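Long-range contact in D-threo-3-hydroxyaspartate dehydratase (Delftia, PDB 3WQC), which uses pyridoxal 5'-phosphate and a divalent metal ion to deaminate D-threo-3-hydroxyaspartate to oxaloacetate and ammonia: residues Tyr308-Phe322 and Arg348-Asn360. Sequence-based numbering, arbitrary orientation.
Sequences YGQVCDLQGRVMPGF and RFPLGTRLRILPN
Phe349 drives its ring edge into the face of Phe322, CE2 standing over the ring centre in a T-shaped stack with planes 81° apart and centroids 5.1 Å from each other. The Met319 and Phe349 side chains run toward each other from opposite directions; Met319 SD lies at the ring edge in a Met-aromatic contact, and Met319 CE comes within 3.7 Å of Phe349 CE1. The guanidinium of Arg348 turns one face to the CE2–CZ rim of Phe322, the two planes nearly perpendicular. Strands 310-312 and 354-358 pair antiparallel within the mixed sheet of the C-terminal domain; Gln310 with Leu358, and Cys312 with Arg356, each exchange two backbone hydrogen bonds. Val311 and Ile357 lie on one face, where Leu334 packs on Val311 and Leu324 on Ile357, Val311 CG2 meeting Ile357 CD1 at 4.1 Å. On the other face Cys312 SG rests 3.6 Å from Leu358 CG, and Val318 crosses Leu358 at about a right angle. Arg356, bent at chi3 (71°), brings its guanidinium flat against Gly316 CA and gives NH2 to Leu314 O, 3.0 Å away; the oxygen lies in the guanidinium plane, whereas the donor sits above the carbonyl plane. NE is held by Ser269, so two bonds fix the group's rotation.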
loop_
_atom_site.group_PDB
_atom_site.type_symbol
_atom_site.label_atom_id
_atom_site.label_comp_id
_atom_site.label_asym_id
_atom_site.label_seq_id
_atom_site.Cartn_x
_atom_site.Cartn_y
_atom_site.Cartn_z
ATOM N N TYR B 308 -3.360 -3.106 -13.132
ATOM C CA TYR B 308 -3.621 -3.151 -11.724
ATOM C C TYR B 308 -4.578 -4.274 -11.319
ATOM O O TYR B 308 -5.027 -4.335 -10.161
ATOM C CB TYR B 308 -4.150 -1.781 -11.230
ATOM C CG TYR B 308 -3.060 -0.773 -11.164
ATOM C CD1 TYR B 308 -2.705 0.084 -12.260
ATOM C CD2 TYR B 308 -2.332 -0.610 -9.943
ATOM C CE1 TYR B 308 -1.640 0.995 -12.159
ATOM C CE2 TYR B 308 -1.273 0.286 -9.885
ATOM C CZ TYR B 308 -0.962 1.088 -10.928
ATOM O OH TYR B 308 0.045 2.000 -10.817
ATOM N N GLY B 309 -4.863 -5.225 -12.249
ATOM C CA GLY B 309 -5.560 -6.434 -11.838
ATOM C C GLY B 309 -6.430 -6.981 -12.954
ATOM O O GLY B 309 -6.877 -6.208 -13.817
ATOM N N GLN B 310 -6.670 -8.279 -12.883
ATOM C CA GLN B 310 -7.571 -8.949 -13.841
ATOM C C GLN B 310 -9.023 -8.818 -13.395
ATOM O O GLN B 310 -9.381 -9.183 -12.292
ATOM C CB GLN B 310 -7.223 -10.448 -13.919
ATOM C CG GLN B 310 -8.213 -11.279 -14.755
ATOM C CD GLN B 310 -8.249 -10.801 -16.190
ATOM O OE1 GLN B 310 -7.210 -10.693 -16.854
ATOM N NE2 GLN B 310 -9.492 -10.508 -16.720
ATOM N N VAL B 311 -9.894 -8.365 -14.317
ATOM C CA VAL B 311 -11.332 -8.201 -13.963
ATOM C C VAL B 311 -12.029 -9.577 -13.967
ATOM O O VAL B 311 -11.825 -10.385 -14.982
ATOM C CB VAL B 311 -11.976 -7.303 -15.011
ATOM C CG1 VAL B 311 -13.508 -7.276 -14.822
ATOM C CG2 VAL B 311 -11.378 -5.901 -14.930
ATOM N N CYS B 312 -12.860 -9.862 -12.982
ATOM C CA CYS B 312 -13.702 -11.035 -12.933
ATOM C C CYS B 312 -15.105 -10.534 -12.668
ATOM O O CYS B 312 -15.315 -9.398 -12.140
ATOM C CB CYS B 312 -13.325 -11.922 -11.731
ATOM S SG CYS B 312 -11.619 -12.476 -11.813
ATOM N N ASP B 313 -16.094 -11.360 -12.993
ATOM C CA ASP B 313 -17.468 -10.991 -12.645
ATOM C C ASP B 313 -17.720 -11.194 -11.141
ATOM O O ASP B 313 -16.806 -11.659 -10.374
ATOM C CB ASP B 313 -18.428 -11.737 -13.558
ATOM C CG ASP B 313 -18.369 -13.281 -13.412
ATOM O OD1 ASP B 313 -17.949 -13.746 -12.309
ATOM O OD2 ASP B 313 -18.838 -13.998 -14.382
ATOM N N LEU B 314 -18.946 -10.901 -10.701
ATOM C CA LEU B 314 -19.313 -11.055 -9.298
ATOM C C LEU B 314 -19.136 -12.471 -8.789
ATOM O O LEU B 314 -18.917 -12.685 -7.574
ATOM C CB LEU B 314 -20.749 -10.537 -9.073
ATOM C CG LEU B 314 -21.275 -10.452 -7.641
ATOM C CD1 LEU B 314 -20.324 -9.621 -6.715
ATOM C CD2 LEU B 314 -22.689 -9.817 -7.734
ATOM N N GLN B 315 -19.244 -13.439 -9.695
ATOM C CA GLN B 315 -19.158 -14.850 -9.332
ATOM C C GLN B 315 -17.692 -15.296 -9.311
ATOM O O GLN B 315 -17.341 -16.437 -8.948
ATOM C CB GLN B 315 -19.979 -15.665 -10.324
ATOM C CG GLN B 315 -21.496 -15.415 -10.194
ATOM C CD GLN B 315 -21.962 -14.083 -10.827
ATOM O OE1 GLN B 315 -21.450 -13.640 -11.869
ATOM N NE2 GLN B 315 -22.946 -13.438 -10.196
ATOM N N GLY B 316 -16.813 -14.364 -9.619
ATOM C CA GLY B 316 -15.409 -14.636 -9.455
ATOM C C GLY B 316 -14.756 -15.255 -10.694
ATOM O O GLY B 316 -13.554 -15.629 -10.668
ATOM N N ARG B 317 -15.481 -15.312 -11.787
ATOM C CA ARG B 317 -14.931 -15.864 -13.026
ATOM C C ARG B 317 -14.231 -14.798 -13.858
ATOM O O ARG B 317 -14.731 -13.710 -14.111
ATOM C CB ARG B 317 -15.991 -16.508 -13.870
ATOM C CG ARG B 317 -16.972 -17.381 -13.165
ATOM C CD ARG B 317 -17.863 -17.955 -14.270
ATOM N NE ARG B 317 -19.165 -18.378 -13.798
ATOM C CZ ARG B 317 -20.222 -17.583 -13.734
ATOM N NH1 ARG B 317 -20.129 -16.334 -14.091
ATOM N NH2 ARG B 317 -21.369 -18.045 -13.295
ATOM N N VAL B 318 -13.093 -15.136 -14.361
ATOM C CA VAL B 318 -12.326 -14.185 -15.148
ATOM C C VAL B 318 -13.089 -13.691 -16.374
ATOM O O VAL B 318 -13.727 -14.479 -17.099
ATOM C CB VAL B 318 -11.026 -14.889 -15.577
ATOM C CG1 VAL B 318 -10.338 -14.126 -16.715
ATOM C CG2 VAL B 318 -10.150 -15.040 -14.295
ATOM N N MET B 319 -12.953 -12.392 -16.653
ATOM C CA MET B 319 -13.502 -11.778 -17.856
ATOM C C MET B 319 -12.341 -11.463 -18.797
ATOM O O MET B 319 -11.684 -10.399 -18.699
ATOM C CB MET B 319 -14.336 -10.507 -17.531
ATOM C CG MET B 319 -15.581 -10.845 -16.769
ATOM S SD MET B 319 -16.532 -9.335 -16.368
ATOM C CE MET B 319 -17.373 -9.101 -17.947
ATOM N N PRO B 320 -12.060 -12.422 -19.713
ATOM C CA PRO B 320 -10.778 -12.273 -20.424
ATOM C C PRO B 320 -10.637 -10.979 -21.238
ATOM O O PRO B 320 -11.627 -10.479 -21.846
ATOM C CB PRO B 320 -10.752 -13.472 -21.391
ATOM C CG PRO B 320 -12.030 -14.189 -21.169
ATOM C CD PRO B 320 -12.725 -13.723 -19.971
ATOM N N GLY B 321 -9.431 -10.424 -21.239
ATOM C CA GLY B 321 -9.197 -9.169 -21.958
ATOM C C GLY B 321 -9.554 -7.864 -21.292
ATOM O O GLY B 321 -9.184 -6.815 -21.839
ATOM N N PHE B 322 -10.220 -7.904 -20.109
ATOM C CA PHE B 322 -10.432 -6.663 -19.326
ATOM C C PHE B 322 -9.555 -6.653 -18.115
ATOM O O PHE B 322 -9.531 -7.659 -17.359
ATOM C CB PHE B 322 -11.900 -6.555 -18.905
ATOM C CG PHE B 322 -12.834 -6.311 -20.108
ATOM C CD1 PHE B 322 -12.845 -5.079 -20.779
ATOM C CD2 PHE B 322 -13.559 -7.352 -20.604
ATOM C CE1 PHE B 322 -13.702 -4.848 -21.863
ATOM C CE2 PHE B 322 -14.418 -7.181 -21.696
ATOM C CZ PHE B 322 -14.463 -5.937 -22.345
ATOM N N ARG B 348 -21.663 -2.999 -21.323
ATOM C CA ARG B 348 -20.910 -4.129 -20.794
ATOM C C ARG B 348 -20.752 -4.084 -19.250
ATOM O O ARG B 348 -20.767 -5.108 -18.558
ATOM C CB ARG B 348 -19.547 -4.215 -21.434
ATOM C CG ARG B 348 -18.891 -5.502 -21.022
ATOM C CD ARG B 348 -19.677 -6.679 -21.530
ATOM N NE ARG B 348 -18.924 -7.008 -22.716
ATOM C CZ ARG B 348 -17.968 -7.920 -22.759
ATOM N NH1 ARG B 348 -17.728 -8.687 -21.699
ATOM N NH2 ARG B 348 -17.334 -8.111 -23.907
ATOM N N PHE B 349 -20.530 -2.889 -18.759
ATOM C CA PHE B 349 -20.288 -2.625 -17.336
ATOM C C PHE B 349 -21.204 -1.503 -16.814
ATOM O O PHE B 349 -20.738 -0.391 -16.577
ATOM C CB PHE B 349 -18.796 -2.304 -17.095
ATOM C CG PHE B 349 -17.883 -3.435 -17.429
ATOM C CD1 PHE B 349 -17.731 -4.539 -16.522
ATOM C CD2 PHE B 349 -17.141 -3.446 -18.628
ATOM C CE1 PHE B 349 -16.841 -5.608 -16.865
ATOM C CE2 PHE B 349 -16.303 -4.515 -18.951
ATOM C CZ PHE B 349 -16.154 -5.590 -18.090
ATOM N N PRO B 350 -22.485 -1.805 -16.519
ATOM C CA PRO B 350 -23.381 -0.648 -16.149
ATOM C C PRO B 350 -23.030 -0.006 -14.776
ATOM O O PRO B 350 -22.444 -0.701 -13.875
ATOM C CB PRO B 350 -24.787 -1.307 -16.082
ATOM C CG PRO B 350 -24.622 -2.530 -16.903
ATOM C CD PRO B 350 -23.241 -3.044 -16.765
ATOM N N LEU B 351 -23.320 1.287 -14.597
ATOM C CA LEU B 351 -23.146 1.926 -13.324
ATOM C C LEU B 351 -23.728 1.061 -12.222
ATOM O O LEU B 351 -24.828 0.473 -12.399
ATOM C CB LEU B 351 -23.837 3.329 -13.335
ATOM C CG LEU B 351 -23.882 4.192 -12.026
ATOM C CD1 LEU B 351 -22.506 4.734 -11.672
ATOM C CD2 LEU B 351 -24.903 5.370 -12.008
ATOM N N GLY B 352 -22.955 0.896 -11.129
ATOM C CA GLY B 352 -23.381 0.072 -10.003
ATOM C C GLY B 352 -23.101 -1.411 -10.097
ATOM O O GLY B 352 -23.222 -2.081 -9.090
ATOM N N THR B 353 -22.600 -1.895 -11.255
ATOM C CA THR B 353 -22.131 -3.316 -11.423
ATOM C C THR B 353 -21.002 -3.605 -10.443
ATOM O O THR B 353 -20.099 -2.741 -10.271
ATOM C CB THR B 353 -21.563 -3.549 -12.847
ATOM O OG1 THR B 353 -22.563 -3.255 -13.778
ATOM C CG2 THR B 353 -21.066 -5.006 -13.081
ATOM N N ARG B 354 -21.117 -4.742 -9.785
ATOM C CA ARG B 354 -20.017 -5.222 -8.898
ATOM C C ARG B 354 -19.141 -6.200 -9.644
ATOM O O ARG B 354 -19.645 -7.133 -10.355
ATOM C CB ARG B 354 -20.582 -5.904 -7.667
ATOM C CG ARG B 354 -21.213 -4.892 -6.768
ATOM C CD ARG B 354 -21.791 -5.472 -5.532
ATOM N NE ARG B 354 -22.119 -4.247 -4.780
ATOM C CZ ARG B 354 -21.869 -4.017 -3.498
ATOM N NH1 ARG B 354 -21.456 -4.994 -2.727
ATOM N NH2 ARG B 354 -22.145 -2.811 -2.998
ATOM N N LEU B 355 -17.831 -6.050 -9.475
ATOM C CA LEU B 355 -16.813 -6.880 -10.175
ATOM C C LEU B 355 -15.826 -7.346 -9.105
ATOM O O LEU B 355 -15.840 -6.847 -7.980
ATOM C CB LEU B 355 -16.051 -6.018 -11.162
ATOM C CG LEU B 355 -16.852 -5.467 -12.304
ATOM C CD1 LEU B 355 -16.031 -4.465 -13.077
ATOM C CD2 LEU B 355 -17.398 -6.618 -13.179
ATOM N N ARG B 356 -14.974 -8.307 -9.417
ATOM C CA ARG B 356 -13.927 -8.723 -8.484
ATOM C C ARG B 356 -12.598 -8.604 -9.244
ATOM O O ARG B 356 -12.494 -9.047 -10.371
ATOM C CB ARG B 356 -14.214 -10.167 -7.984
ATOM C CG ARG B 356 -15.385 -10.090 -6.998
ATOM C CD ARG B 356 -15.972 -11.460 -6.748
ATOM N NE ARG B 356 -15.114 -12.354 -5.964
ATOM C CZ ARG B 356 -15.504 -13.588 -5.623
ATOM N NH1 ARG B 356 -14.674 -14.342 -4.899
ATOM N NH2 ARG B 356 -16.690 -14.088 -6.045
ATOM N N ILE B 357 -11.584 -8.078 -8.605
ATOM C CA ILE B 357 -10.318 -7.854 -9.318
ATOM C C ILE B 357 -9.235 -8.737 -8.715
ATOM O O ILE B 357 -9.034 -8.743 -7.469
ATOM C CB ILE B 357 -9.846 -6.379 -9.213
ATOM C CG1 ILE B 357 -10.989 -5.322 -9.459
ATOM C CG2 ILE B 357 -8.568 -6.123 -9.970
ATOM C CD1 ILE B 357 -11.552 -5.475 -10.865
ATOM N N LEU B 358 -8.602 -9.582 -9.533
ATOM C CA LEU B 358 -7.500 -10.389 -8.993
ATOM C C LEU B 358 -6.245 -9.522 -8.923
ATOM O O LEU B 358 -5.913 -8.822 -9.886
ATOM C CB LEU B 358 -7.177 -11.625 -9.909
ATOM C CG LEU B 358 -8.384 -12.581 -10.140
ATOM C CD1 LEU B 358 -7.930 -13.697 -11.127
ATOM C CD2 LEU B 358 -8.879 -13.083 -8.786
ATOM N N PRO B 359 -5.484 -9.643 -7.811
ATOM C CA PRO B 359 -4.355 -8.753 -7.588
ATOM C C PRO B 359 -3.052 -9.212 -8.281
ATOM O O PRO B 359 -2.850 -10.446 -8.475
ATOM C CB PRO B 359 -4.124 -8.889 -6.076
ATOM C CG PRO B 359 -4.575 -10.300 -5.763
ATOM C CD PRO B 359 -5.793 -10.511 -6.666
ATOM N N ASN B 360 -2.154 -8.261 -8.572
ATOM C CA ASN B 360 -0.782 -8.616 -8.956
ATOM C C ASN B 360 -0.105 -9.388 -7.790
ATOM O O ASN B 360 0.485 -10.462 -8.086
ATOM C CB ASN B 360 0.095 -7.371 -9.194
ATOM C CG ASN B 360 -0.193 -6.710 -10.571
ATOM O OD1 ASN B 360 0.696 -6.742 -11.431
ATOM N ND2 ASN B 360 -1.379 -6.157 -10.826
HETATM O O HOH W 1 -3.186 -5.567 -8.542
HETATM O O HOH W 2 -20.363 -8.852 -12.330
#